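Local coordinates for flavodoxin-like domain (Synechococcus elongatus PCC 6301, PDB 3HLY), which probably binds a flavin mononucleotide and takes part in electron transfer, as the flavodoxin-like domain of a larger flavoprotein, at residues 127-130 / 131-134. Numbering follows the deposited sequence.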
loop_
_atom_site.group_PDB
_atom_site.type_symbol
_atom_site.label_atom_id
_atom_site.label_comp_id
_atom_site.label_asym_id
_atom_site.label_seq_id
_atom_site.Cartn_x
_atom_site.Cartn_y
_atom_site.Cartn_z
ATOM N N ILE A 127 -6.986 -4.302 14.914
ATOM C CA ILE A 127 -6.618 -4.152 13.517
ATOM C C ILE A 127 -5.529 -3.088 13.330
ATOM O O ILE A 127 -4.601 -3.271 12.533
ATOM C CB ILE A 127 -7.836 -3.751 12.660
ATOM C CG1 ILE A 127 -8.825 -4.916 12.574
ATOM C CG2 ILE A 127 -7.374 -3.342 11.254
ATOM C CD1 ILE A 127 -8.325 -6.076 11.760
ATOM N N TYR A 128 -5.646 -1.979 14.054
ATOM C CA TYR A 128 -4.667 -0.908 13.936
ATOM C C TYR A 128 -3.323 -1.335 14.482
ATOM O O TYR A 128 -2.284 -0.876 14.004
ATOM C CB TYR A 128 -5.144 0.357 14.646
ATOM C CG TYR A 128 -6.294 1.024 13.941
ATOM C CD1 TYR A 128 -6.213 1.330 12.585
ATOM C CD2 TYR A 128 -7.477 1.330 14.621
ATOM C CE1 TYR A 128 -7.280 1.916 11.921
ATOM C CE2 TYR A 128 -8.553 1.918 13.960
ATOM C CZ TYR A 128 -8.446 2.203 12.616
ATOM O OH TYR A 128 -9.499 2.758 11.946
ATOM N N GLN A 129 -3.338 -2.215 15.481
ATOM C CA GLN A 129 -2.092 -2.712 16.058
ATOM C C GLN A 129 -1.414 -3.605 15.030
ATOM O O GLN A 129 -0.193 -3.598 14.909
ATOM C CB GLN A 129 -2.349 -3.520 17.333
ATOM C CG GLN A 129 -1.079 -4.055 17.994
ATOM C CD GLN A 129 -0.121 -2.944 18.421
ATOM O OE1 GLN A 129 -0.449 -2.116 19.278
ATOM N NE2 GLN A 129 1.067 -2.919 17.820
ATOM N N GLN A 130 -2.215 -4.374 14.295
ATOM C CA GLN A 130 -1.697 -5.265 13.269
ATOM C C GLN A 130 -1.092 -4.458 12.101
ATOM O O GLN A 130 -0.076 -4.851 11.521
ATOM C CB GLN A 130 -2.808 -6.191 12.773
ATOM C CG GLN A 130 -2.339 -7.221 11.757
ATOM C CD GLN A 130 -3.476 -8.072 11.245
ATOM O OE1 GLN A 130 -4.638 -7.873 11.629
ATOM N NE2 GLN A 130 -3.159 -9.024 10.367
ATOM N N CYS A 131 -1.734 -3.357 11.731
ATOM C CA CYS A 131 -1.188 -2.469 10.698
ATOM C C CYS A 131 0.180 -1.928 11.160
ATOM O O CYS A 131 1.151 -1.892 10.387
ATOM C CB CYS A 131 -2.089 -1.259 10.499
ATOM S SG CYS A 131 -3.599 -1.582 9.619
ATOM N N GLU A 132 0.239 -1.471 12.409
ATOM C CA GLU A 132 1.482 -0.924 12.944
ATOM C C GLU A 132 2.551 -1.996 12.992
ATOM O O GLU A 132 3.705 -1.745 12.645
ATOM C CB GLU A 132 1.278 -0.352 14.345
ATOM C CG GLU A 132 2.505 0.336 14.901
ATOM C CD GLU A 132 2.229 1.010 16.235
ATOM O OE1 GLU A 132 2.802 0.565 17.254
ATOM O OE2 GLU A 132 1.432 1.978 16.257
ATOM N N GLU A 133 2.168 -3.195 13.417
ATOM C CA GLU A 133 3.127 -4.290 13.487
ATOM C C GLU A 133 3.590 -4.701 12.091
ATOM O O GLU A 133 4.737 -5.075 11.910
ATOM C CB GLU A 133 2.524 -5.514 14.188
ATOM C CG GLU A 133 3.570 -6.579 14.464
ATOM C CD GLU A 133 4.619 -6.106 15.467
ATOM O OE1 GLU A 133 5.781 -6.555 15.381
ATOM O OE2 GLU A 133 4.274 -5.290 16.350
ATOM N N SER A 134 2.692 -4.634 11.110
ATOM C CA SER A 134 3.046 -4.987 9.741
ATOM C C SER A 134 4.076 -3.995 9.216
ATOM O O SER A 134 5.006 -4.387 8.501
ATOM C CB SER A 134 1.809 -4.958 8.823
ATOM O OG SER A 134 0.834 -5.884 9.243
HETATM O O HOH W 1 1.938 -5.809 17.547
#
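Cys131, Glu132, Glu133 and Ser134 each send their backbone N-H back four residues, to the carbonyl oxygens of Ile127, Tyr128, Gln129 and Gln130, in regular alpha-helical geometry. Ser134 adds a side-chain bond to this series. Its OG donates to Gln130 O at 2.7 Å, and its own backbone N reaches the same oxygen at 2.8 Å. The two donors approach from opposite faces of the carbonyl plane, with OG tilted 34° out of it. The torsion of Ser134 sets this up: OG stands beside the backbone N and opposite the carbonyl carbon (chi1 -61°), facing back down the helix. The hydroxyl of this buried residue thus has its proton engaged within the helix itself. An alanine here has no hydroxyl, and Gln130 O would probably be left with the backbone N-H as its one donor from this turn, its other face without a mate. On the outer surface, a water links Gln129 to Glu133. It donates to Glu133 OE2 at 2.7 Å and accepts a weak bond from Gln129 NE2. Both chains bend at chi2, which brings their ends round to the shared water. Gln129 NE2 also lies 3.9 Å from Glu132 OE1, with the amide and carboxylate planes steeply inclined to each other. The inner face is less polar. There Ile127 CG2 meets Cys131 SG at 4.5 Å, and these two side chains also touch Leu17, Ala20 and Ile21 of helix 14-27. The arrangement is that of an amphipathic helix, here the last helix of the domain, 125-144, packed beside helix 14-27 in the flavodoxin-like alpha/beta fold.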